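Local coordinates for protein tryptophanyl-tRNA synthetase (Thermus thermophilus, PDB 2EL7) that probably charges the transfer RNA for tryptophan with its amino acid, using ATP, as a homodimeric class I aminoacyl-tRNA synthetase, at residues E13-N18 with G201-L206; V96-T101 with Y129-A134; D36-I41 with K78-V83. All coordinates share one frame; numbering follows the deposited sequence.

Contact 1: E13-N18 with G201-L206; sequences EIHIGN and GNTIGL
Leu206 lies along the backbone of Ile14 and His15, and its side chain reaches the facing segment from CB to both methyls. Its CB is near the carbonyl oxygen of Ile14. CG sits closer, 3.2 Å from Ile14 O. There the branches part. CD1 goes to the aliphatic branch of Ile14, 3.7 Å from Ile14 CG2. CD2 goes the other way, against His15 C and Ile16 N, with Ile16 CG2 at 3.9 Å. CG stands anti to the carbonyl carbon of Leu206 (chi1 -44°), which brings it over Ile14 O and lets the two methyls diverge from there.

The same peptide oxygen is held by a nearly straight bond. Leu206 N donates to Ile14 O at 2.9 Å. Ile16 N returns a bond to Ile204 O. Together they make a single beta bridge at His15 and Gly205.

Thr203 CG2 meets the imidazole obliquely, 3.5 Å from His15 CD2. Asn18 OD1 lies over one face of this ring and accepts from His15 N at 3.0 Å. Gly17 N gives a weak bond to His15 ND1. His15 and Asn18 thus form a capping box at the start of helix 16-33.

This cap is in the predicted HIGH motif of class I synthetases, and Gly17 and Asn18 are predicted to bind ATP. His15 also touches Met196 and Lys198 of the predicted KMSKS motif, and segment 201-206 follows that motif closely, so the bridge lies where the two signature regions meet. Helix 55-72 packs on Ile14 and Leu206, and helix 239-247 packs on Ile16 and Ile204.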
loop_
_atom_site.group_PDB
_atom_site.type_symbol
_atom_site.label_atom_id
_atom_site.label_comp_id
_atom_site.label_asym_id
_atom_site.label_seq_id
_atom_site.Cartn_x
_atom_site.Cartn_y
_atom_site.Cartn_z
ATOM N N GLU A 13 -17.619 -15.611 -14.536
ATOM C CA GLU A 13 -17.816 -15.931 -15.959
ATOM C C GLU A 13 -16.622 -16.650 -16.584
ATOM O O GLU A 13 -15.740 -16.015 -17.167
ATOM C CB GLU A 13 -18.068 -14.649 -16.760
ATOM C CG GLU A 13 -19.131 -13.736 -16.177
ATOM C CD GLU A 13 -20.515 -14.344 -16.251
ATOM O OE1 GLU A 13 -20.913 -14.765 -17.360
ATOM O OE2 GLU A 13 -21.205 -14.395 -15.210
ATOM N N ILE A 14 -16.597 -17.970 -16.482
ATOM C CA ILE A 14 -15.506 -18.745 -17.057
ATOM C C ILE A 14 -16.002 -19.313 -18.390
ATOM O O ILE A 14 -17.072 -19.928 -18.437
ATOM C CB ILE A 14 -15.101 -19.940 -16.122
ATOM C CG1 ILE A 14 -15.016 -19.471 -14.663
ATOM C CG2 ILE A 14 -13.768 -20.551 -16.576
ATOM C CD1 ILE A 14 -14.191 -18.210 -14.454
ATOM N N HIS A 15 -15.246 -19.102 -19.468
ATOM C CA HIS A 15 -15.647 -19.642 -20.767
ATOM C C HIS A 15 -14.724 -20.789 -21.189
ATOM O O HIS A 15 -13.722 -21.054 -20.523
ATOM C CB HIS A 15 -15.711 -18.538 -21.831
ATOM C CG HIS A 15 -14.484 -17.690 -21.911
ATOM N ND1 HIS A 15 -13.255 -18.194 -22.275
ATOM C CD2 HIS A 15 -14.306 -16.358 -21.729
ATOM C CE1 HIS A 15 -12.372 -17.210 -22.320
ATOM N NE2 HIS A 15 -12.983 -16.085 -21.993
ATOM N N ILE A 16 -15.062 -21.481 -22.273
ATOM C CA ILE A 16 -14.268 -22.626 -22.688
ATOM C C ILE A 16 -12.869 -22.240 -23.092
ATOM O O ILE A 16 -11.996 -23.105 -23.269
ATOM C CB ILE A 16 -14.941 -23.394 -23.853
ATOM C CG1 ILE A 16 -14.986 -22.533 -25.110
ATOM C CG2 ILE A 16 -16.349 -23.832 -23.439
ATOM C CD1 ILE A 16 -15.451 -23.301 -26.322
ATOM N N GLY A 17 -12.669 -20.934 -23.252
ATOM C CA GLY A 17 -11.363 -20.418 -23.613
ATOM C C GLY A 17 -10.495 -20.499 -22.370
ATOM O O GLY A 17 -9.364 -20.981 -22.422
ATOM N N ASN A 18 -11.037 -20.029 -21.247
ATOM C CA ASN A 18 -10.327 -20.077 -19.960
ATOM C C ASN A 18 -10.097 -21.552 -19.615
ATOM O O ASN A 18 -9.003 -21.974 -19.240
ATOM C CB ASN A 18 -11.185 -19.472 -18.833
ATOM C CG ASN A 18 -11.532 -18.004 -19.060
ATOM O OD1 ASN A 18 -12.686 -17.577 -18.836
ATOM N ND2 ASN A 18 -10.542 -17.215 -19.486
ATOM N N GLY A 201 -17.539 -10.371 -25.550
ATOM C CA GLY A 201 -18.840 -11.021 -25.496
ATOM C C GLY A 201 -19.035 -12.161 -26.496
ATOM O O GLY A 201 -20.162 -12.581 -26.736
ATOM N N ASN A 202 -17.940 -12.659 -27.069
ATOM C CA ASN A 202 -17.966 -13.747 -28.051
ATOM C C ASN A 202 -17.653 -15.106 -27.374
ATOM O O ASN A 202 -16.812 -15.877 -27.848
ATOM C CB ASN A 202 -16.909 -13.452 -29.114
ATOM C CG ASN A 202 -15.493 -13.433 -28.536
ATOM O OD1 ASN A 202 -15.314 -13.390 -27.320
ATOM N ND2 ASN A 202 -14.486 -13.463 -29.406
ATOM N N THR A 203 -18.360 -15.417 -26.290
ATOM C CA THR A 203 -18.055 -16.630 -25.550
ATOM C C THR A 203 -19.127 -17.678 -25.383
ATOM O O THR A 203 -20.291 -17.473 -25.693
ATOM C CB THR A 203 -17.599 -16.279 -24.115
ATOM O OG1 THR A 203 -18.733 -15.823 -23.365
ATOM C CG2 THR A 203 -16.524 -15.190 -24.129
ATOM N N ILE A 204 -18.680 -18.814 -24.867
ATOM C CA ILE A 204 -19.522 -19.943 -24.540
ATOM C C ILE A 204 -19.107 -20.237 -23.098
ATOM O O ILE A 204 -18.003 -20.737 -22.850
ATOM C CB ILE A 204 -19.221 -21.163 -25.429
ATOM C CG1 ILE A 204 -19.632 -20.864 -26.872
ATOM C CG2 ILE A 204 -20.015 -22.376 -24.932
ATOM C CD1 ILE A 204 -19.471 -22.037 -27.839
ATOM N N GLY A 205 -19.977 -19.892 -22.152
ATOM C CA GLY A 205 -19.670 -20.097 -20.748
ATOM C C GLY A 205 -19.831 -21.535 -20.295
ATOM O O GLY A 205 -20.652 -22.278 -20.840
ATOM N N LEU A 206 -19.056 -21.937 -19.291
ATOM C CA LEU A 206 -19.136 -23.302 -18.781
ATOM C C LEU A 206 -20.476 -23.545 -18.109
ATOM O O LEU A 206 -20.959 -24.676 -18.075
ATOM C CB LEU A 206 -18.020 -23.583 -17.766
ATOM C CG LEU A 206 -16.608 -23.110 -18.108
ATOM C CD1 LEU A 206 -15.664 -23.676 -17.062
ATOM C CD2 LEU A 206 -16.196 -23.565 -19.506
HETATM O O HOH W 1 -17.118 -15.959 -20.374
#

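Contact 2: V96-T101 with Y129-A134; sequences VFTTLT and YPVLQA
Val131 meets the last turn of helix 89-99 with both methyls. CG1 lies 3.6 Å from Phe97 CB and equally near Thr98 N and Thr98 OG1. It stands anti to the backbone N of Val131 (chi1 -179°), and this leaves CG2 for Thr101, 4.2 Å from Thr101 OG1. One helical turn on, Ala134 meets the Phe97 ring. Its CB is 4.0 Å from Phe97 CD2. The carbonyl of Ala134 lies at the ring edge, near its plane, with Ala134 O 3.5 Å from Phe97 CE2.

The hydroxyls that face Val131 are held by carbonyls of helix 89-99. Thr101 OG1 donates to Phe97 O at 2.9 Å, from above the carbonyl plane. Leu100 N reaches that oxygen from the opposite face. Thr98 OG1 bonds to Ser94 O. Farther out, Ala135 and Leu138 of helix 124-139 also touch Phe97. Ser124 of the second subunit packs on Thr98, and its hydroxyl bonds to Thr101 O, which places the contact beside the dimer interface.

No hydrogen bond joins the two segments. The helices meet here through buried van der Waals packing, with the threonine hydroxyls satisfied by helix carbonyls.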
loop_
_atom_site.group_PDB
_atom_site.type_symbol
_atom_site.label_atom_id
_atom_site.label_comp_id
_atom_site.label_asym_id
_atom_site.label_seq_id
_atom_site.Cartn_x
_atom_site.Cartn_y
_atom_site.Cartn_z
ATOM N N VAL A 96 6.851 -1.254 1.126
ATOM C CA VAL A 96 8.305 -1.449 1.093
ATOM C C VAL A 96 8.765 -1.497 -0.345
ATOM O O VAL A 96 9.652 -0.758 -0.737
ATOM C CB VAL A 96 8.746 -2.753 1.830
ATOM C CG1 VAL A 96 10.272 -2.904 1.758
ATOM C CG2 VAL A 96 8.311 -2.693 3.302
ATOM N N PHE A 97 8.129 -2.356 -1.130
ATOM C CA PHE A 97 8.454 -2.508 -2.539
ATOM C C PHE A 97 8.323 -1.185 -3.296
ATOM O O PHE A 97 9.204 -0.824 -4.071
ATOM C CB PHE A 97 7.558 -3.588 -3.160
ATOM C CG PHE A 97 7.995 -5.004 -2.847
ATOM C CD1 PHE A 97 9.015 -5.255 -1.929
ATOM C CD2 PHE A 97 7.365 -6.086 -3.452
ATOM C CE1 PHE A 97 9.400 -6.561 -1.618
ATOM C CE2 PHE A 97 7.737 -7.399 -3.149
ATOM C CZ PHE A 97 8.765 -7.638 -2.223
ATOM N N THR A 98 7.225 -0.473 -3.074
ATOM C CA THR A 98 7.007 0.821 -3.707
ATOM C C THR A 98 8.265 1.691 -3.525
ATOM O O THR A 98 8.744 2.298 -4.491
ATOM C CB THR A 98 5.749 1.547 -3.083
ATOM O OG1 THR A 98 4.550 0.936 -3.573
ATOM C CG2 THR A 98 5.711 3.021 -3.424
ATOM N N THR A 99 8.821 1.735 -2.313
ATOM C CA THR A 99 10.008 2.574 -2.073
ATOM C C THR A 99 11.244 2.074 -2.820
ATOM O O THR A 99 12.202 2.829 -3.025
ATOM C CB THR A 99 10.400 2.690 -0.544
ATOM O OG1 THR A 99 10.814 1.407 -0.040
ATOM C CG2 THR A 99 9.219 3.208 0.307
ATOM N N LEU A 100 11.226 0.808 -3.231
ATOM C CA LEU A 100 12.377 0.245 -3.927
ATOM C C LEU A 100 12.151 0.110 -5.428
ATOM O O LEU A 100 12.847 -0.674 -6.065
ATOM C CB LEU A 100 12.708 -1.140 -3.377
ATOM C CG LEU A 100 12.935 -1.325 -1.878
ATOM C CD1 LEU A 100 12.991 -2.819 -1.577
ATOM C CD2 LEU A 100 14.213 -0.630 -1.456
ATOM N N THR A 101 11.187 0.855 -5.977
ATOM C CA THR A 101 10.871 0.792 -7.404
ATOM C C THR A 101 11.017 2.128 -8.133
ATOM O O THR A 101 10.356 3.113 -7.804
ATOM C CB THR A 101 9.427 0.264 -7.632
ATOM O OG1 THR A 101 9.272 -0.988 -6.955
ATOM C CG2 THR A 101 9.143 0.034 -9.134
ATOM N N TYR A 129 -0.321 -0.858 -9.638
ATOM C CA TYR A 129 -0.763 -2.253 -9.547
ATOM C C TYR A 129 0.341 -3.297 -9.671
ATOM O O TYR A 129 0.356 -4.286 -8.933
ATOM C CB TYR A 129 -1.845 -2.551 -10.579
ATOM C CG TYR A 129 -2.497 -3.904 -10.395
ATOM C CD1 TYR A 129 -3.174 -4.217 -9.223
ATOM C CD2 TYR A 129 -2.417 -4.890 -11.400
ATOM C CE1 TYR A 129 -3.758 -5.484 -9.049
ATOM C CE2 TYR A 129 -2.993 -6.142 -11.235
ATOM C CZ TYR A 129 -3.661 -6.436 -10.060
ATOM O OH TYR A 129 -4.226 -7.688 -9.895
ATOM N N PRO A 130 1.286 -3.106 -10.603
ATOM C CA PRO A 130 2.332 -4.136 -10.691
ATOM C C PRO A 130 3.120 -4.325 -9.390
ATOM O O PRO A 130 3.573 -5.437 -9.086
ATOM C CB PRO A 130 3.194 -3.652 -11.850
ATOM C CG PRO A 130 2.153 -2.963 -12.751
ATOM C CD PRO A 130 1.354 -2.168 -11.743
ATOM N N VAL A 131 3.292 -3.254 -8.614
ATOM C CA VAL A 131 4.017 -3.370 -7.340
ATOM C C VAL A 131 3.181 -4.221 -6.370
ATOM O O VAL A 131 3.731 -5.066 -5.654
ATOM C CB VAL A 131 4.326 -1.986 -6.740
ATOM C CG1 VAL A 131 5.106 -2.138 -5.405
ATOM C CG2 VAL A 131 5.167 -1.190 -7.750
ATOM N N LEU A 132 1.853 -4.034 -6.390
ATOM C CA LEU A 132 0.941 -4.826 -5.567
ATOM C C LEU A 132 1.083 -6.302 -5.950
ATOM O O LEU A 132 1.200 -7.159 -5.073
ATOM C CB LEU A 132 -0.507 -4.386 -5.781
ATOM C CG LEU A 132 -1.577 -5.006 -4.869
ATOM C CD1 LEU A 132 -1.305 -4.602 -3.467
ATOM C CD2 LEU A 132 -2.980 -4.533 -5.264
ATOM N N GLN A 133 1.094 -6.595 -7.254
ATOM C CA GLN A 133 1.251 -7.972 -7.724
ATOM C C GLN A 133 2.606 -8.554 -7.265
ATOM O O GLN A 133 2.703 -9.727 -6.884
ATOM C CB GLN A 133 1.176 -8.043 -9.248
ATOM C CG GLN A 133 -0.183 -7.748 -9.860
ATOM C CD GLN A 133 -0.156 -7.857 -11.394
ATOM O OE1 GLN A 133 0.501 -7.053 -12.085
ATOM N NE2 GLN A 133 -0.853 -8.860 -11.926
ATOM N N ALA A 134 3.659 -7.743 -7.321
ATOM C CA ALA A 134 4.972 -8.212 -6.880
ATOM C C ALA A 134 4.989 -8.626 -5.392
ATOM O O ALA A 134 5.658 -9.592 -5.004
ATOM C CB ALA A 134 6.021 -7.123 -7.122
#

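Contact 3: D36-I41 with K78-V83; sequences DAFFCI and KVTLFV
Strands 37-41 and 80-83 run parallel, 4.7 Å apart at their closest and 22° from perfect alignment, with backbone bonds that alternate between Ala37, Phe39 and Ile41 on one strand and Thr80 and Phe82 on the other. Phe39 N gives to Thr80 O at 2.7 Å, and Phe39 O takes the amide of Phe82. Ile41 N then gives to Phe82 O. The bond from Thr80 N to Ala37 O is weak.

Phe38, Cys40, Thr80 and Phe82 share one face of the sheet. The methyl CG2 of Thr80 sits over the Phe38 ring in a CH-pi contact, 4.1 Å from the ring centroid. The Phe82 ring leans back over strand 37-41, because CG lies between its own backbone N and carbonyl carbon (chi1 62°). One ring face covers Cys40 CA. Cys40 SG approaches obliquely, 3.5 Å from Phe82 CE1, in a sulfur-aromatic contact. On the Phe38 side, CE2 of Phe82 is 3.9 Å from Phe38 CD1, with the two ring planes nearly perpendicular. An alanine in place of Phe82 would probably open a gap over Cys40 and deprive its sulfur and the Phe38 ring of their aromatic neighbour.

On the other face, Phe39 CD1 rests 3.6 Å from Val79 CG2, and Leu81 CD1 fits beside Phe39 CB. Ile41 and Val83 continue this face, where helix 55-72 packs. Helix 296-324 reaches Phe38 and Phe82, and also Leu81 and Val83.

The two strands and helix 55-72 form a beta-alpha-beta unit of the Rossmann-like catalytic domain. Its chemistry is backbone polarity satisfied strand to strand, with largely apolar side chains sealing both faces. Cys40 lies near Asp136, predicted to bind tryptophan, so this buried packing reaches the probable substrate pocket.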
loop_
_atom_site.group_PDB
_atom_site.type_symbol
_atom_site.label_atom_id
_atom_site.label_comp_id
_atom_site.label_asym_id
_atom_site.label_seq_id
_atom_site.Cartn_x
_atom_site.Cartn_y
_atom_site.Cartn_z
ATOM N N ASP A 36 1.114 -26.444 -1.972
ATOM C CA ASP A 36 1.986 -25.368 -2.388
ATOM C C ASP A 36 1.598 -24.814 -3.738
ATOM O O ASP A 36 2.374 -24.128 -4.396
ATOM C CB ASP A 36 3.429 -25.827 -2.361
ATOM C CG ASP A 36 4.038 -25.653 -0.991
ATOM O OD1 ASP A 36 4.734 -26.578 -0.527
ATOM O OD2 ASP A 36 3.814 -24.578 -0.375
ATOM N N ALA A 37 0.377 -25.121 -4.151
ATOM C CA ALA A 37 -0.148 -24.561 -5.384
ATOM C C ALA A 37 -1.117 -23.492 -4.886
ATOM O O ALA A 37 -2.286 -23.776 -4.699
ATOM C CB ALA A 37 -0.900 -25.620 -6.199
ATOM N N PHE A 38 -0.619 -22.281 -4.628
ATOM C CA PHE A 38 -1.479 -21.187 -4.162
ATOM C C PHE A 38 -2.307 -20.558 -5.265
ATOM O O PHE A 38 -1.787 -20.207 -6.338
ATOM C CB PHE A 38 -0.661 -20.081 -3.510
ATOM C CG PHE A 38 -0.102 -20.445 -2.163
ATOM C CD1 PHE A 38 0.249 -19.450 -1.258
ATOM C CD2 PHE A 38 0.071 -21.766 -1.798
ATOM C CE1 PHE A 38 0.752 -19.767 -0.025
ATOM C CE2 PHE A 38 0.573 -22.088 -0.565
ATOM C CZ PHE A 38 0.915 -21.082 0.327
ATOM N N PHE A 39 -3.600 -20.400 -5.007
ATOM C CA PHE A 39 -4.485 -19.779 -6.000
ATOM C C PHE A 39 -5.134 -18.612 -5.320
ATOM O O PHE A 39 -5.848 -18.790 -4.338
ATOM C CB PHE A 39 -5.531 -20.774 -6.524
ATOM C CG PHE A 39 -4.938 -21.909 -7.335
ATOM C CD1 PHE A 39 -4.551 -23.107 -6.713
ATOM C CD2 PHE A 39 -4.788 -21.787 -8.718
ATOM C CE1 PHE A 39 -4.033 -24.161 -7.452
ATOM C CE2 PHE A 39 -4.265 -22.844 -9.486
ATOM C CZ PHE A 39 -3.886 -24.034 -8.861
ATOM N N CYS A 40 -4.867 -17.415 -5.850
ATOM C CA CYS A 40 -5.338 -16.151 -5.274
ATOM C C CYS A 40 -6.353 -15.389 -6.121
ATOM O O CYS A 40 -6.041 -14.966 -7.230
ATOM C CB CYS A 40 -4.113 -15.257 -5.013
ATOM S SG CYS A 40 -4.347 -13.708 -4.080
ATOM N N ILE A 41 -7.565 -15.216 -5.584
ATOM C CA ILE A 41 -8.624 -14.484 -6.257
ATOM C C ILE A 41 -8.270 -13.011 -5.992
ATOM O O ILE A 41 -8.442 -12.511 -4.875
ATOM C CB ILE A 41 -10.010 -14.839 -5.647
ATOM C CG1 ILE A 41 -10.387 -16.283 -6.003
ATOM C CG2 ILE A 41 -11.082 -13.875 -6.158
ATOM C CD1 ILE A 41 -11.687 -16.769 -5.361
ATOM N N LYS A 78 -6.965 -30.481 -2.159
ATOM C CA LYS A 78 -5.585 -30.629 -2.602
ATOM C C LYS A 78 -4.791 -29.324 -2.615
ATOM O O LYS A 78 -3.630 -29.314 -2.198
ATOM C CB LYS A 78 -5.546 -31.206 -4.006
ATOM C CG LYS A 78 -6.122 -32.614 -4.156
ATOM C CD LYS A 78 -5.966 -33.068 -5.587
ATOM C CE LYS A 78 -6.842 -34.258 -5.902
ATOM N NZ LYS A 78 -6.890 -34.460 -7.383
ATOM N N VAL A 79 -5.403 -28.221 -3.065
ATOM C CA VAL A 79 -4.662 -26.965 -3.148
ATOM C C VAL A 79 -4.921 -25.919 -2.068
ATOM O O VAL A 79 -5.499 -26.225 -1.012
ATOM C CB VAL A 79 -4.848 -26.304 -4.536
ATOM C CG1 VAL A 79 -4.683 -27.360 -5.626
ATOM C CG2 VAL A 79 -6.216 -25.600 -4.635
ATOM N N THR A 80 -4.461 -24.690 -2.329
ATOM C CA THR A 80 -4.626 -23.582 -1.384
ATOM C C THR A 80 -5.230 -22.410 -2.107
ATOM O O THR A 80 -4.546 -21.699 -2.813
ATOM C CB THR A 80 -3.273 -23.201 -0.746
ATOM O OG1 THR A 80 -2.854 -24.287 0.084
ATOM C CG2 THR A 80 -3.366 -21.942 0.125
ATOM N N LEU A 81 -6.532 -22.229 -1.919
ATOM C CA LEU A 81 -7.312 -21.173 -2.557
ATOM C C LEU A 81 -7.746 -20.155 -1.545
ATOM O O LEU A 81 -8.312 -20.509 -0.520
ATOM C CB LEU A 81 -8.548 -21.776 -3.203
ATOM C CG LEU A 81 -9.530 -20.880 -3.965
ATOM C CD1 LEU A 81 -8.836 -20.232 -5.157
ATOM C CD2 LEU A 81 -10.701 -21.752 -4.452
ATOM N N PHE A 82 -7.495 -18.887 -1.845
ATOM C CA PHE A 82 -7.843 -17.799 -0.946
ATOM C C PHE A 82 -8.101 -16.490 -1.692
ATOM O O PHE A 82 -7.797 -16.366 -2.888
ATOM C CB PHE A 82 -6.722 -17.619 0.070
ATOM C CG PHE A 82 -5.404 -17.239 -0.534
ATOM C CD1 PHE A 82 -5.043 -15.911 -0.648
ATOM C CD2 PHE A 82 -4.507 -18.218 -0.958
ATOM C CE1 PHE A 82 -3.787 -15.546 -1.177
ATOM C CE2 PHE A 82 -3.266 -17.878 -1.484
ATOM C CZ PHE A 82 -2.901 -16.526 -1.595
ATOM N N VAL A 83 -8.682 -15.524 -0.983
ATOM C CA VAL A 83 -8.999 -14.216 -1.548
ATOM C C VAL A 83 -7.909 -13.224 -1.154
ATOM O O VAL A 83 -7.582 -13.099 0.026
ATOM C CB VAL A 83 -10.347 -13.682 -1.016
ATOM C CG1 VAL A 83 -10.573 -12.249 -1.518
ATOM C CG2 VAL A 83 -11.474 -14.593 -1.455
#

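Contact 3 is core: all its touching residues are buried, and it pairs neighbouring strands of the central parallel sheet. Contact 2 is buried too, but it joins two helices beside the second subunit. Contact 1 is only partly buried and lies where the predicted HIGH region meets the chain just after the KMSKS motif. Chemistry follows place. Contact 3 combines regular backbone bonding with aromatic packing, contact 2 is van der Waals packing without a hydrogen bond between its segments, and contact 1 adds a capped helix start to a short bridge. Helix 16-33 of contact 1 leads into strand 37-41 of contact 3, and strand 80-83 precedes helix 89-99 of contact 2.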